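Local coordinates for DUF3829 domain-containing protein (Bacteroides thetaiotaomicron, PDB 3RH3) that is of unknown function, an all-alpha DUF3829-like protein that is probably exported as a lipoprotein, at residues D37-A40 with V41-Y44; F93-R96 with T97-Y100. All coordinates share one frame; numbering follows the deposited sequence.

Contact 1 (D37-A40 with V41-Y44)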
ATOM      1  N   ASP A  37      -2.181 -10.236  -7.914  1.00 52.22           N
ATOM      2  CA  ASP A  37      -2.994 -11.457  -7.859  1.00 53.51           C
ATOM      3  C   ASP A  37      -4.457 -11.147  -8.179  1.00 55.02           C
ATOM      4  O   ASP A  37      -5.081 -11.872  -8.955  1.00 55.69           O
ATOM      5  CB  ASP A  37      -2.877 -12.154  -6.482  1.00 56.39           C
ATOM      6  CG  ASP A  37      -1.473 -12.634  -6.142  1.00 75.31           C
ATOM      7  OD1 ASP A  37      -0.805 -13.213  -7.038  1.00 78.63           O
ATOM      8  OD2 ASP A  37      -1.049 -12.456  -4.977  1.00 80.51           O
ATOM      9  N   ILE A  38      -4.997 -10.069  -7.588  1.00 47.87           N
ATOM     10  CA  ILE A  38      -6.380  -9.644  -7.803  1.00 46.61           C
ATOM     11  C   ILE A  38      -6.590  -9.226  -9.282  1.00 48.73           C
ATOM     12  O   ILE A  38      -7.552  -9.674  -9.912  1.00 49.51           O
ATOM     13  CB  ILE A  38      -6.752  -8.510  -6.800  1.00 47.89           C
ATOM     14  CG1 ILE A  38      -6.711  -8.995  -5.320  1.00 47.75           C
ATOM     15  CG2 ILE A  38      -8.084  -7.844  -7.142  1.00 47.78           C
ATOM     16  CD1 ILE A  38      -7.577 -10.277  -4.945  1.00 52.09           C
ATOM     17  N   ASN A  39      -5.677  -8.413  -9.835  1.00 42.66           N
ATOM     18  CA  ASN A  39      -5.777  -7.915 -11.210  1.00 41.90           C
ATOM     19  C   ASN A  39      -5.598  -9.035 -12.234  1.00 49.35           C
ATOM     20  O   ASN A  39      -6.262  -8.980 -13.271  1.00 51.05           O
ATOM     21  CB  ASN A  39      -4.799  -6.776 -11.449  1.00 37.14           C
ATOM     22  CG  ASN A  39      -5.101  -5.535 -10.625  1.00 51.40           C
ATOM     23  OD1 ASN A  39      -6.207  -5.349 -10.086  1.00 45.59           O
ATOM     24  ND2 ASN A  39      -4.115  -4.661 -10.492  1.00 41.65           N
ATOM     25  N   ALA A  40      -4.778 -10.079 -11.925  1.00 46.34           N
ATOM     26  CA  ALA A  40      -4.592 -11.251 -12.802  1.00 48.37           C
ATOM     27  C   ALA A  40      -5.906 -12.029 -12.940  1.00 54.85           C
ATOM     28  O   ALA A  40      -6.264 -12.472 -14.033  1.00 56.89           O
ATOM     29  CB  ALA A  40      -3.506 -12.164 -12.250  1.00 49.09           C
ATOM     30  N   VAL A  41      -6.634 -12.158 -11.823  1.00 50.80           N
ATOM     31  CA  VAL A  41      -7.921 -12.836 -11.759  1.00 51.37           C
ATOM     32  C   VAL A  41      -8.943 -12.027 -12.581  1.00 55.19           C
ATOM     33  O   VAL A  41      -9.650 -12.615 -13.400  1.00 55.87           O
ATOM     34  CB  VAL A  41      -8.354 -13.060 -10.289  1.00 53.75           C
ATOM     35  CG1 VAL A  41      -9.831 -13.422 -10.187  1.00 54.58           C
ATOM     36  CG2 VAL A  41      -7.490 -14.133  -9.633  1.00 53.43           C
ATOM     37  N   LEU A  42      -8.990 -10.688 -12.392  1.00 50.89           N
ATOM     38  CA  LEU A  42      -9.879  -9.789 -13.153  1.00 51.09           C
ATOM     39  C   LEU A  42      -9.573  -9.890 -14.644  1.00 56.63           C
ATOM     40  O   LEU A  42     -10.501  -9.938 -15.457  1.00 56.25           O
ATOM     41  CB  LEU A  42      -9.758  -8.319 -12.690  1.00 49.24           C
ATOM     42  CG  LEU A  42     -10.359  -7.960 -11.328  1.00 52.18           C
ATOM     43  CD1 LEU A  42      -9.960  -6.543 -10.918  1.00 50.06           C
ATOM     44  CD2 LEU A  42     -11.885  -8.128 -11.322  1.00 53.14           C
ATOM     45  N   GLY A  43      -8.278  -9.969 -14.968  1.00 54.17           N
ATOM     46  CA  GLY A  43      -7.781 -10.127 -16.328  1.00 55.51           C
ATOM     47  C   GLY A  43      -8.293 -11.406 -16.953  1.00 63.46           C
ATOM     48  O   GLY A  43      -8.791 -11.380 -18.083  1.00 64.87           O
ATOM     49  N   TYR A  44      -8.242 -12.523 -16.180  1.00 60.66           N
ATOM     50  CA  TYR A  44      -8.730 -13.825 -16.628  1.00 62.65           C
ATOM     51  C   TYR A  44     -10.225 -13.754 -16.947  1.00 64.55           C
ATOM     52  O   TYR A  44     -10.653 -14.264 -17.984  1.00 65.72           O
ATOM     53  CB  TYR A  44      -8.449 -14.920 -15.581  1.00 65.38           C
ATOM     54  CG  TYR A  44      -8.739 -16.317 -16.092  1.00 72.38           C
ATOM     55  CD1 TYR A  44     -10.013 -16.872 -15.986  1.00 76.17           C
ATOM     56  CD2 TYR A  44      -7.747 -17.075 -16.711  1.00 75.19           C
ATOM     57  CE1 TYR A  44     -10.292 -18.145 -16.482  1.00 80.92           C
ATOM     58  CE2 TYR A  44      -8.013 -18.351 -17.209  1.00 79.38           C
ATOM     59  CZ  TYR A  44      -9.285 -18.888 -17.082  1.00 91.79           C
ATOM     60  OH  TYR A  44      -9.549 -20.147 -17.578  1.00 98.94           O
TER
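I38 and L42, one helical turn apart, share the buried face of helix 35-46, where I38 CG2 makes a light apolar contact with L42 CD1 at 4.4 Å. Both side chains also meet S129 of the neighbouring helix 115-154. L42 CG leans over the I38 carbonyl oxygen, 3.6 Å away, because the side chain leaves beside its own backbone N (chi1 -72°). Its CD1 methyl then comes 4.0 Å from N39 OD1, the two side chains crossing at a slant, while N39 ND2 is satisfied by the carbonyl of S182. V41 packs its CG2 branch back against D37 O at 3.4 Å and puts CG1 anti to the backbone N (chi1 165°), where it meets F99 of helix 79-111; the V41 side chain also touches F103.

The other side is looser. D37 and A40 are exposed and bring little more than backbone to the contact. Y44 CB lies 3.6 Å from A40 O, but the ring leads away from residues 37-40, and the exposed side chain still touches L107. Backbone bonds of the i to i+4 kind hold these two turns throughout, from that of V41 N to D37 O (3.3 Å) to that of Y44 N to A40 O (2.9 Å). A largely apolar face against two long helices and one face in solvent mark a short amphipathic alpha-helix in an all-alpha helical bundle.

Contact 2 (F93-R96 with T97-Y100)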
ATOM      1  N   PHE A  93     -11.012  -9.433   4.618  1.00 45.52           N
ATOM      2  CA  PHE A  93     -11.149 -10.885   4.431  1.00 45.96           C
ATOM      3  C   PHE A  93     -12.518 -11.290   3.876  1.00 50.93           C
ATOM      4  O   PHE A  93     -12.583 -12.235   3.080  1.00 51.80           O
ATOM      5  CB  PHE A  93     -10.830 -11.649   5.724  1.00 47.93           C
ATOM      6  CG  PHE A  93      -9.354 -11.604   6.068  1.00 49.13           C
ATOM      7  CD1 PHE A  93      -8.410 -12.211   5.247  1.00 53.33           C
ATOM      8  CD2 PHE A  93      -8.907 -10.956   7.214  1.00 50.62           C
ATOM      9  CE1 PHE A  93      -7.043 -12.135   5.549  1.00 53.78           C
ATOM     10  CE2 PHE A  93      -7.544 -10.886   7.517  1.00 52.92           C
ATOM     11  CZ  PHE A  93      -6.620 -11.472   6.682  1.00 51.37           C
ATOM     12  N   ASN A  94     -13.590 -10.567   4.257  1.00 47.00           N
ATOM     13  CA  ASN A  94     -14.952 -10.814   3.781  0.50 48.43           C
ATOM     14  C   ASN A  94     -15.040 -10.523   2.266  1.00 53.09           C
ATOM     15  O   ASN A  94     -15.518 -11.363   1.496  1.00 54.55           O
ATOM     16  CB  ASN A  94     -15.955  -9.954   4.590  0.50 50.12           C
ATOM     17  CG  ASN A  94     -17.356  -9.795   4.031  0.50 74.55           C
ATOM     18  OD1 ASN A  94     -17.879  -8.677   3.948  0.50 68.48           O
ATOM     19  ND2 ASN A  94     -18.016 -10.897   3.686  0.50 67.74           N
ATOM     20  N   VAL A  95     -14.558  -9.342   1.833  1.00 48.72           N
ATOM     21  CA  VAL A  95     -14.620  -8.990   0.407  1.00 49.07           C
ATOM     22  C   VAL A  95     -13.633  -9.892  -0.398  1.00 52.50           C
ATOM     23  O   VAL A  95     -13.965 -10.258  -1.515  1.00 52.72           O
ATOM     24  CB  VAL A  95     -14.472  -7.478   0.076  1.00 51.90           C
ATOM     25  CG1 VAL A  95     -15.549  -6.652   0.777  1.00 51.35           C
ATOM     26  CG2 VAL A  95     -13.085  -6.944   0.399  1.00 50.32           C
ATOM     27  N   ARG A  96     -12.511 -10.339   0.210  1.00 47.96           N
ATOM     28  CA  ARG A  96     -11.565 -11.240  -0.458  1.00 48.43           C
ATOM     29  C   ARG A  96     -12.213 -12.601  -0.731  1.00 55.65           C
ATOM     30  O   ARG A  96     -12.051 -13.140  -1.824  1.00 56.76           O
ATOM     31  CB  ARG A  96     -10.293 -11.423   0.369  1.00 46.09           C
ATOM     32  CG  ARG A  96      -9.243 -12.252  -0.337  1.00 54.86           C
ATOM     33  CD  ARG A  96      -8.031 -12.426   0.534  1.00 66.46           C
ATOM     34  NE  ARG A  96      -6.981 -13.154  -0.167  1.00 79.51           N
ATOM     35  CZ  ARG A  96      -6.802 -14.466  -0.081  1.00 98.67           C
ATOM     36  NH1 ARG A  96      -7.597 -15.202   0.686  1.00 84.50           N
ATOM     37  NH2 ARG A  96      -5.821 -15.051  -0.755  1.00 90.67           N
ATOM     38  N   THR A  97     -12.946 -13.142   0.260  1.00 53.89           N
ATOM     39  CA  THR A  97     -13.643 -14.424   0.151  1.00 55.18           C
ATOM     40  C   THR A  97     -14.703 -14.329  -0.945  1.00 59.59           C
ATOM     41  O   THR A  97     -14.744 -15.221  -1.790  1.00 61.36           O
ATOM     42  CB  THR A  97     -14.221 -14.849   1.507  1.00 63.03           C
ATOM     43  OG1 THR A  97     -13.144 -14.963   2.436  1.00 64.59           O
ATOM     44  CG2 THR A  97     -14.967 -16.171   1.436  1.00 60.87           C
ATOM     45  N   GLN A  98     -15.527 -13.247  -0.950  1.00 54.65           N
ATOM     46  CA  GLN A  98     -16.552 -12.994  -1.974  1.00 55.24           C
ATOM     47  C   GLN A  98     -15.926 -12.956  -3.368  1.00 58.54           C
ATOM     48  O   GLN A  98     -16.473 -13.546  -4.299  1.00 60.17           O
ATOM     49  CB  GLN A  98     -17.272 -11.663  -1.718  1.00 56.34           C
ATOM     50  CG  GLN A  98     -18.396 -11.714  -0.697  1.00 81.08           C
ATOM     51  CD  GLN A  98     -19.042 -10.354  -0.535  1.00100.56           C
ATOM     52  OE1 GLN A  98     -18.862  -9.668   0.481  1.00 93.29           O
ATOM     53  NE2 GLN A  98     -19.797  -9.925  -1.544  1.00 91.82           N
ATOM     54  N   PHE A  99     -14.771 -12.270  -3.504  1.00 51.33           N
ATOM     55  CA  PHE A  99     -14.034 -12.124  -4.759  1.00 50.48           C
ATOM     56  C   PHE A  99     -13.621 -13.490  -5.326  1.00 58.14           C
ATOM     57  O   PHE A  99     -13.947 -13.794  -6.480  1.00 58.22           O
ATOM     58  CB  PHE A  99     -12.798 -11.227  -4.564  1.00 49.30           C
ATOM     59  CG  PHE A  99     -12.030 -10.923  -5.831  1.00 49.24           C
ATOM     60  CD1 PHE A  99     -12.379  -9.839  -6.631  1.00 50.92           C
ATOM     61  CD2 PHE A  99     -10.943 -11.704  -6.210  1.00 49.86           C
ATOM     62  CE1 PHE A  99     -11.666  -9.551  -7.798  1.00 51.21           C
ATOM     63  CE2 PHE A  99     -10.232 -11.418  -7.376  1.00 51.83           C
ATOM     64  CZ  PHE A  99     -10.601 -10.346  -8.168  1.00 49.82           C
ATOM     65  N   TYR A 100     -12.924 -14.316  -4.510  1.00 56.06           N
ATOM     66  CA  TYR A 100     -12.456 -15.621  -4.970  1.00 57.37           C
ATOM     67  C   TYR A 100     -13.580 -16.636  -5.121  1.00 63.56           C
ATOM     68  O   TYR A 100     -13.435 -17.527  -5.961  1.00 64.00           O
ATOM     69  CB  TYR A 100     -11.343 -16.159  -4.084  1.00 57.55           C
ATOM     70  CG  TYR A 100     -10.039 -15.463  -4.389  1.00 57.43           C
ATOM     71  CD1 TYR A 100      -9.308 -15.782  -5.531  1.00 60.05           C
ATOM     72  CD2 TYR A 100      -9.561 -14.446  -3.570  1.00 55.88           C
ATOM     73  CE1 TYR A 100      -8.111 -15.139  -5.821  1.00 60.00           C
ATOM     74  CE2 TYR A 100      -8.365 -13.799  -3.850  1.00 55.64           C
ATOM     75  CZ  TYR A 100      -7.645 -14.148  -4.977  1.00 65.72           C
ATOM     76  OH  TYR A 100      -6.468 -13.515  -5.257  1.00 70.90           O
TER
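F93 O takes two hydrogen bonds from T97, one from the backbone N at 3.0 Å and one from the hydroxyl OG1 at 2.9 Å. The two donors reach the oxygen from opposite faces of its carbonyl plane. T97 can do this because OG1 stands beside its own backbone N (chi1 -60°), turned back along the helix toward the preceding turn. The next three carbonyls, those of N94, V95 and R96, each accept the amide four residues on; Y100 N to R96 O measures 3.1 Å and is nearly straight at 168°.

This is a regular mid-helix stretch of helix 79-111, amphipathic within the helical bundle: V95 and F99 are buried, with V95 on helix 115-154 and F99 on helix 35-46, while N94, T97 and Q98 are exposed. On that outer side the aliphatic part of Q98 lies back along the preceding turn, its CG 3.6 Å from N94 O.

R96 runs out extended beside Y100, its CG lying at the ring edge in the ring plane, 3.9 Å from Y100 CD2. The guanidinium then turns one face to Y100 CE2, with the two planes 51° apart, and R96 NE is 4.0 Å from that carbon. NE itself is spoken for by the carbonyl of V32, and F99 O accepts a hydrogen bond from N125 ND2.

Overall arrangement
Contacts 1 and 2 cover about two turns each of two helices that follow each other in the chain, 35-46 and 79-111, with centres about 14 Å apart. Each is partly buried, and their buried faces meet: V41 CG1 packs 3.5 Å from F99 CE2, and I38 CD1 lies 3.4 Å from Y100 OH. Helix 115-154 is a common partner of both. Their chemistry differs. Residues 37-44 add no side-chain hydrogen bond between their segments, whereas in 93-100 a threonine hydroxyl on the exposed side doubles a backbone bond, and at the margin of the buried face an arginine borders a tyrosine.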